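Local coordinates for prolyl endopeptidase (PDB 2BKL), which probably hydrolyses oligopeptides on the carboxyl side of proline and, less readily, alanine, as a serine peptidase of the prolyl oligopeptidase (S9A) family, at residues Arg47-Lys52 against Thr640-Ile645; Pro54-Leu59 against Ser664-Ser669; Glu65-Asp70 against Ala658-Ser663. All blocks are in the same frame, centred on the assembly; numbering follows the deposited sequence.

Interaction 1 of 3, residues Arg47-Lys52 against Thr640-Ile645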
# COMPACT_ATOMS: atom_id res chain seq x y z
N ARG A 47 -18.32 11.43 -16.08
CA ARG A 47 -19.48 10.68 -15.60
C ARG A 47 -20.52 10.53 -16.71
O ARG A 47 -21.14 9.47 -16.84
CB ARG A 47 -20.15 11.36 -14.40
CG ARG A 47 -19.26 11.66 -13.20
CD ARG A 47 -18.48 10.50 -12.71
NE ARG A 47 -17.71 10.83 -11.49
CZ ARG A 47 -17.90 10.29 -10.29
NH1 ARG A 47 -18.81 9.35 -10.12
NH2 ARG A 47 -17.13 10.63 -9.28
N GLU A 48 -20.71 11.58 -17.51
CA GLU A 48 -21.64 11.55 -18.65
C GLU A 48 -21.21 10.49 -19.65
O GLU A 48 -22.03 9.71 -20.14
CB GLU A 48 -21.71 12.93 -19.34
CG GLU A 48 -22.59 12.97 -20.60
CD GLU A 48 -21.84 13.30 -21.90
OE1 GLU A 48 -21.66 14.51 -22.21
OE2 GLU A 48 -21.46 12.36 -22.65
N ALA A 49 -19.91 10.45 -19.95
CA ALA A 49 -19.39 9.49 -20.91
C ALA A 49 -19.51 8.06 -20.38
O ALA A 49 -19.94 7.18 -21.11
CB ALA A 49 -17.95 9.83 -21.26
N LEU A 50 -19.16 7.86 -19.11
CA LEU A 50 -19.21 6.55 -18.48
C LEU A 50 -20.64 5.98 -18.47
O LEU A 50 -20.85 4.80 -18.63
CB LEU A 50 -18.66 6.63 -17.04
CG LEU A 50 -17.13 6.86 -16.88
CD1 LEU A 50 -16.75 7.51 -15.56
CD2 LEU A 50 -16.39 5.55 -17.05
N ALA A 51 -21.62 6.86 -18.32
CA ALA A 51 -23.02 6.44 -18.15
C ALA A 51 -23.61 5.80 -19.41
O ALA A 51 -24.60 5.06 -19.33
CB ALA A 51 -23.88 7.65 -17.69
N LYS A 52 -22.98 6.07 -20.55
CA LYS A 52 -23.39 5.54 -21.86
C LYS A 52 -22.71 4.22 -22.19
O LYS A 52 -23.05 3.59 -23.20
CB LYS A 52 -23.03 6.53 -22.98
CG LYS A 52 -23.43 7.98 -22.75
CD LYS A 52 -23.74 8.69 -24.07
CE LYS A 52 -25.20 8.44 -24.52
NZ LYS A 52 -25.33 7.71 -25.82
N THR A 640 -10.42 8.54 -26.31
CA THR A 640 -11.03 9.19 -25.17
C THR A 640 -10.02 9.34 -24.04
O THR A 640 -9.13 8.50 -23.89
CB THR A 640 -12.24 8.40 -24.67
OG1 THR A 640 -13.13 8.09 -25.75
CG2 THR A 640 -13.07 9.28 -23.79
N ALA A 641 -10.13 10.42 -23.28
CA ALA A 641 -9.27 10.65 -22.11
C ALA A 641 -10.14 11.34 -21.07
O ALA A 641 -10.59 12.45 -21.30
CB ALA A 641 -8.06 11.49 -22.47
N LEU A 642 -10.43 10.66 -19.96
CA LEU A 642 -11.42 11.08 -18.98
C LEU A 642 -10.79 11.26 -17.63
O LEU A 642 -9.96 10.44 -17.24
CB LEU A 642 -12.54 10.03 -18.88
CG LEU A 642 -13.27 9.67 -20.18
CD1 LEU A 642 -14.24 8.54 -19.98
CD2 LEU A 642 -13.99 10.86 -20.75
N LEU A 643 -11.19 12.31 -16.91
CA LEU A 643 -10.78 12.53 -15.55
C LEU A 643 -11.99 12.34 -14.63
O LEU A 643 -12.88 13.18 -14.59
CB LEU A 643 -10.18 13.94 -15.38
CG LEU A 643 -9.79 14.33 -13.95
CD1 LEU A 643 -8.67 13.48 -13.40
CD2 LEU A 643 -9.38 15.81 -13.89
N ARG A 644 -12.02 11.24 -13.91
CA ARG A 644 -13.06 10.93 -12.94
C ARG A 644 -12.57 11.27 -11.53
O ARG A 644 -11.56 10.72 -11.10
CB ARG A 644 -13.36 9.46 -13.04
CG ARG A 644 -14.51 8.96 -12.18
CD ARG A 644 -14.51 7.45 -12.06
NE ARG A 644 -15.68 6.91 -11.40
CZ ARG A 644 -15.85 6.81 -10.08
NH1 ARG A 644 -14.95 7.24 -9.22
NH2 ARG A 644 -16.97 6.28 -9.63
N ILE A 645 -13.27 12.14 -10.81
CA ILE A 645 -12.82 12.56 -9.50
C ILE A 645 -13.75 11.99 -8.44
O ILE A 645 -14.93 12.34 -8.39
CB ILE A 645 -12.73 14.09 -9.41
CG1 ILE A 645 -11.86 14.67 -10.55
CG2 ILE A 645 -12.23 14.52 -8.01
CD1 ILE A 645 -11.88 16.23 -10.62
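Arg47 and Arg644 lay their guanidinium groups one on the other, planes 22° apart and centres 4.0 Å from each other, as helix 33-51 crosses strand 641-646. The stacking of like charges is probably tolerated because each is engaged round its rim. Arg47 NH2 donates to Ile645 O (2.9 Å), which lies in the guanidinium plane, although the nitrogen stands well above the carbonyl plane; Arg47 NE is taken by Asn43. Arg644 is paired with Glu646 and Asp666, whose carboxylates probably offset the doubled charge. A bend at chi2 (-52°) folds Arg47 over Arg644, which runs extended from CG to NE, its CG under Arg47 NE at 3.8 Å. This is the close-packed end, and arginine suits it by joining a flat polar tip to a long aliphatic stem. Leu50 CD1 meets that stem at Arg644 CD, 4.2 Å away. At Ala49 the fit is looser: its methyl rests 4.1 Å from both CD1 and CD2 of Leu642, while Glu48, Ala51 and Lys52 face solvent on the helix's outer side. A helix laid across the edge strand of a mainly parallel sheet, here by the N-terminal extension, belongs to the alpha/beta-hydrolase domain of prolyl oligopeptidases.

Interaction 2 of 3, residues Pro54-Leu59 against Ser664-Ser669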
# COMPACT_ATOMS: atom_id res chain seq x y z
N PRO A 54 -21.32 0.23 -21.94
CA PRO A 54 -22.18 -0.95 -21.89
C PRO A 54 -22.06 -1.78 -20.61
O PRO A 54 -21.01 -1.80 -19.95
CB PRO A 54 -21.73 -1.77 -23.11
CG PRO A 54 -20.29 -1.42 -23.29
CD PRO A 54 -20.09 -0.03 -22.71
N GLY A 55 -23.16 -2.47 -20.28
CA GLY A 55 -23.17 -3.50 -19.26
C GLY A 55 -23.38 -3.02 -17.84
O GLY A 55 -23.20 -3.80 -16.90
N ARG A 56 -23.79 -1.76 -17.66
CA ARG A 56 -23.67 -1.11 -16.34
C ARG A 56 -24.65 -1.66 -15.30
O ARG A 56 -24.27 -1.85 -14.15
CB ARG A 56 -23.81 0.41 -16.44
CG ARG A 56 -22.61 1.07 -17.11
CD ARG A 56 -22.85 2.56 -17.37
NE ARG A 56 -22.98 3.29 -16.11
CZ ARG A 56 -21.95 3.74 -15.38
NH1 ARG A 56 -20.70 3.57 -15.76
NH2 ARG A 56 -22.20 4.36 -14.23
N GLU A 57 -25.89 -1.92 -15.70
CA GLU A 57 -26.88 -2.42 -14.75
C GLU A 57 -26.48 -3.81 -14.24
O GLU A 57 -26.53 -4.07 -13.03
CB GLU A 57 -28.27 -2.46 -15.40
CG GLU A 57 -28.94 -1.11 -15.47
CD GLU A 57 -30.30 -1.19 -16.14
OE1 GLU A 57 -30.35 -1.45 -17.37
OE2 GLU A 57 -31.32 -1.00 -15.43
N ALA A 58 -26.06 -4.68 -15.16
CA ALA A 58 -25.57 -6.01 -14.79
C ALA A 58 -24.31 -5.96 -13.93
O ALA A 58 -24.18 -6.74 -12.98
CB ALA A 58 -25.29 -6.86 -16.03
N LEU A 59 -23.38 -5.08 -14.26
CA LEU A 59 -22.15 -4.98 -13.46
C LEU A 59 -22.52 -4.51 -12.05
O LEU A 59 -22.05 -5.08 -11.08
CB LEU A 59 -21.13 -4.00 -14.07
CG LEU A 59 -20.25 -4.48 -15.23
CD1 LEU A 59 -19.52 -3.28 -15.78
CD2 LEU A 59 -19.27 -5.55 -14.82
N SER A 664 -16.05 0.54 -9.69
CA SER A 664 -15.82 -0.66 -10.47
C SER A 664 -16.73 -0.70 -11.68
O SER A 664 -16.29 -1.13 -12.72
CB SER A 664 -15.99 -1.92 -9.61
OG SER A 664 -14.93 -2.01 -8.66
N VAL A 665 -17.99 -0.29 -11.53
CA VAL A 665 -18.90 -0.22 -12.67
C VAL A 665 -18.27 0.71 -13.74
O VAL A 665 -18.27 0.40 -14.93
CB VAL A 665 -20.33 0.26 -12.27
CG1 VAL A 665 -21.18 0.50 -13.51
CG2 VAL A 665 -21.01 -0.75 -11.32
N ASP A 666 -17.78 1.86 -13.30
CA ASP A 666 -17.17 2.82 -14.20
C ASP A 666 -15.94 2.24 -14.89
O ASP A 666 -15.83 2.35 -16.09
CB ASP A 666 -16.86 4.12 -13.46
CG ASP A 666 -18.10 4.96 -13.21
OD1 ASP A 666 -19.19 4.70 -13.77
OD2 ASP A 666 -18.06 5.96 -12.47
N LEU A 667 -15.04 1.63 -14.14
CA LEU A 667 -13.82 1.06 -14.67
C LEU A 667 -14.11 0.01 -15.70
O LEU A 667 -13.62 0.09 -16.82
CB LEU A 667 -12.99 0.45 -13.53
CG LEU A 667 -11.54 0.06 -13.83
CD1 LEU A 667 -10.73 -0.05 -12.51
CD2 LEU A 667 -11.42 -1.21 -14.61
N TYR A 668 -14.95 -0.97 -15.35
CA TYR A 668 -15.14 -2.11 -16.24
C TYR A 668 -16.04 -1.76 -17.42
O TYR A 668 -15.81 -2.27 -18.52
CB TYR A 668 -15.55 -3.40 -15.47
CG TYR A 668 -14.35 -3.98 -14.72
CD1 TYR A 668 -13.39 -4.70 -15.40
CD2 TYR A 668 -14.18 -3.79 -13.35
CE1 TYR A 668 -12.26 -5.20 -14.74
CE2 TYR A 668 -13.05 -4.31 -12.67
CZ TYR A 668 -12.10 -5.02 -13.39
OH TYR A 668 -10.95 -5.53 -12.79
N SER A 669 -16.99 -0.83 -17.25
CA SER A 669 -17.76 -0.37 -18.40
C SER A 669 -16.90 0.45 -19.40
O SER A 669 -17.07 0.29 -20.59
CB SER A 669 -19.06 0.31 -17.97
OG SER A 669 -18.86 1.59 -17.41
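Arg56 reaches Asp666 through a kinked chain: CG lies opposite the carbonyl carbon (chi1 -71°), and a turn at chi3 (65°) swings the guanidinium back over helix 657-674. Asp666 starts out pointing away from helix 56-67, but its carboxylate returns far enough for OD1 to be gripped end-on by two nitrogens. Arg56 NH1 lies 2.7 Å from Asp666 OD1 and makes the straighter bond, 157°; Arg56 NH2 holds the same oxygen at 3.1 Å. Carboxylate and guanidinium are nearly coplanar, yet both bonds share OD1, so the carboxylate's orientation probably depends also on Arg644, which pairs with OD2. An acid between two arginines is likely to stay ionised. Val665 CG1 sits 3.8 Å from Arg56 CZ, over the middle of the guanidinium face, where a branched apolar residue can cover a flat cation without competing for its N-H groups.

The pairing joins the C-terminal helix of the alpha/beta-hydrolase domain to helix 56-67 of the N-terminal extension, so that the two ends of the chain meet in one domain, as in other prolyl oligopeptidases.

Ser669 is small enough to let the turn at Pro54 and the start of helix 56-67 lie close to helix 657-674. Its CB packs 3.5 Å from Pro54 O, a buried oxygen with no polar partner in the model, and its OG receives a longer bond from Arg56 NH1 (3.2 Å, tilted from the guanidinium plane). The same hydroxyl donates to Val665 O, which the backbone N of Ser669 approaches from the opposite face. Further along, Leu59 inserts CD1 beside Ser669 N at 3.8 Å and Tyr668 CB at 4.0 Å, while its CB faces Val665 CG2; Phe63 and Phe672 extend this apolar side.

Interaction 3 of 3, residues Glu65-Asp70 against Ala658-Ser663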
# COMPACT_ATOMS: atom_id res chain seq x y z
N GLU A 65 -23.64 -7.91 -5.18
CA GLU A 65 -23.63 -9.27 -4.66
C GLU A 65 -22.24 -9.65 -4.12
O GLU A 65 -22.13 -10.41 -3.15
CB GLU A 65 -24.09 -10.21 -5.79
CG GLU A 65 -24.07 -11.69 -5.54
CD GLU A 65 -24.75 -12.48 -6.67
OE1 GLU A 65 -24.73 -12.02 -7.86
OE2 GLU A 65 -25.30 -13.58 -6.38
N LEU A 66 -21.19 -9.10 -4.72
CA LEU A 66 -19.82 -9.50 -4.39
C LEU A 66 -19.16 -8.64 -3.33
O LEU A 66 -18.39 -9.15 -2.52
CB LEU A 66 -18.95 -9.44 -5.65
CG LEU A 66 -19.24 -10.50 -6.71
CD1 LEU A 66 -18.49 -10.18 -7.97
CD2 LEU A 66 -18.91 -11.89 -6.18
N PHE A 67 -19.40 -7.33 -3.34
CA PHE A 67 -18.62 -6.40 -2.50
C PHE A 67 -19.14 -6.28 -1.07
O PHE A 67 -18.39 -5.88 -0.18
CB PHE A 67 -18.55 -4.99 -3.10
CG PHE A 67 -17.65 -4.86 -4.29
CD1 PHE A 67 -17.06 -5.95 -4.91
CD2 PHE A 67 -17.44 -3.61 -4.81
CE1 PHE A 67 -16.21 -5.76 -6.02
CE2 PHE A 67 -16.62 -3.41 -5.92
CZ PHE A 67 -16.02 -4.50 -6.53
N TYR A 68 -20.43 -6.53 -0.86
CA TYR A 68 -20.96 -6.56 0.52
C TYR A 68 -20.75 -7.96 1.02
O TYR A 68 -21.27 -8.91 0.45
CB TYR A 68 -22.43 -6.17 0.55
CG TYR A 68 -22.69 -4.70 0.30
CD1 TYR A 68 -22.46 -3.76 1.29
CD2 TYR A 68 -23.20 -4.25 -0.93
CE1 TYR A 68 -22.71 -2.40 1.07
CE2 TYR A 68 -23.45 -2.92 -1.17
CZ TYR A 68 -23.20 -1.97 -0.19
OH TYR A 68 -23.44 -0.62 -0.45
N THR A 69 -19.92 -8.12 2.05
CA THR A 69 -19.61 -9.44 2.58
C THR A 69 -19.74 -9.46 4.09
O THR A 69 -19.76 -8.42 4.77
CB THR A 69 -18.16 -9.86 2.26
OG1 THR A 69 -17.26 -9.07 3.02
CG2 THR A 69 -17.80 -9.60 0.81
N ASP A 70 -19.81 -10.68 4.60
CA ASP A 70 -19.62 -10.99 6.00
C ASP A 70 -18.19 -11.46 6.12
O ASP A 70 -17.81 -12.46 5.52
CB ASP A 70 -20.54 -12.14 6.44
CG ASP A 70 -21.96 -11.74 6.45
OD1 ASP A 70 -22.30 -10.75 7.13
OD2 ASP A 70 -22.83 -12.34 5.76
N ALA A 658 -20.64 1.25 -1.27
CA ALA A 658 -21.43 1.74 -2.41
C ALA A 658 -20.62 2.52 -3.43
O ALA A 658 -20.89 2.42 -4.65
CB ALA A 658 -22.61 2.62 -1.91
N LYS A 659 -19.66 3.31 -2.97
CA LYS A 659 -18.79 4.06 -3.88
C LYS A 659 -17.78 3.17 -4.59
O LYS A 659 -17.45 3.39 -5.76
CB LYS A 659 -18.10 5.20 -3.13
CG LYS A 659 -19.08 6.30 -2.63
CD LYS A 659 -20.06 6.84 -3.68
CE LYS A 659 -20.90 7.97 -3.11
NZ LYS A 659 -21.73 7.56 -1.94
N ALA A 660 -17.32 2.13 -3.94
CA ALA A 660 -16.46 1.13 -4.58
C ALA A 660 -17.21 0.43 -5.71
O ALA A 660 -16.63 0.18 -6.76
CB ALA A 660 -15.94 0.13 -3.55
N ILE A 661 -18.49 0.12 -5.50
CA ILE A 661 -19.32 -0.48 -6.54
C ILE A 661 -19.35 0.47 -7.72
O ILE A 661 -19.12 0.04 -8.86
CB ILE A 661 -20.74 -0.81 -6.03
CG1 ILE A 661 -20.68 -1.93 -5.02
CG2 ILE A 661 -21.64 -1.22 -7.20
CD1 ILE A 661 -21.94 -2.12 -4.17
N GLU A 662 -19.66 1.75 -7.48
CA GLU A 662 -19.74 2.73 -8.57
C GLU A 662 -18.41 2.84 -9.33
O GLU A 662 -18.40 2.96 -10.55
CB GLU A 662 -20.19 4.09 -8.05
CG GLU A 662 -21.66 4.15 -7.68
CD GLU A 662 -22.07 5.53 -7.23
OE1 GLU A 662 -21.99 6.47 -8.04
OE2 GLU A 662 -22.49 5.71 -6.06
N SER A 663 -17.29 2.77 -8.61
CA SER A 663 -16.00 2.95 -9.26
C SER A 663 -15.71 1.75 -10.15
O SER A 663 -15.21 1.92 -11.27
CB SER A 663 -14.89 3.13 -8.23
OG SER A 663 -15.08 4.37 -7.58
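Ile661 is the bump of this contact, its chain reaching two aromatic rings that follow each other at the end of helix 56-67. Phe67 CD2 lies 3.7 Å from Ile661 CG1, the two side chains running alongside each other in opposite senses; farther out, Tyr68 CE2 meets Ile661 CD1 at 3.5 Å, the tyrosine lying crosswise to the isoleucine. The longer arm of isoleucine, CG1 to CD1, suits the notch between the rings, since one side chain can touch both. Phe67 turns its edge to the helix backbone, with CE2 3.7 Å from Ala660 O, and the small methyl of Ala660 leaves room for CD2. Tyr68, the first residue to leave helical geometry, carries its hydroxyl across to Ala658, OH to CB 3.6 Å. That hydroxyl is hydrogen-bonded to Glu92, whose other carboxylate oxygen accepts from Ala658 N. Were Tyr68 replaced by an alanine, Ile661 CD1 would probably lose its aromatic neighbour and Glu92 one of its hydrogen-bond partners. Between the two segments the contact is mainly apolar, with a ring edge against a backbone carbonyl, so adhesion rests on fit, while Glu92 supplies a polar link by bonding both sides at their border.

How the interactions relate
From the N terminus, helix 33-51 supplies interaction 1, and helix 56-67, next in the chain, supplies interaction 2 near its start and interaction 3 at its end. Their partners wait about 590 to 605 residues later, beyond the propeller and most of the hydrolase domain: strand 641-646, then helix 657-674. Each contact thus closes a loop containing the whole propeller. Interaction 3 nests inside interaction 2, because both use helices 56-67 and 657-674, and the later part of the first meets the earlier part of the second, whereas interaction 1 crosses both. Arg644 NE and Asp666 OD2, 2.8 Å apart, bridge interactions 1 and 2. Together the contacts bind the N-terminal helices to the edge strand and last helix of the hydrolase domain.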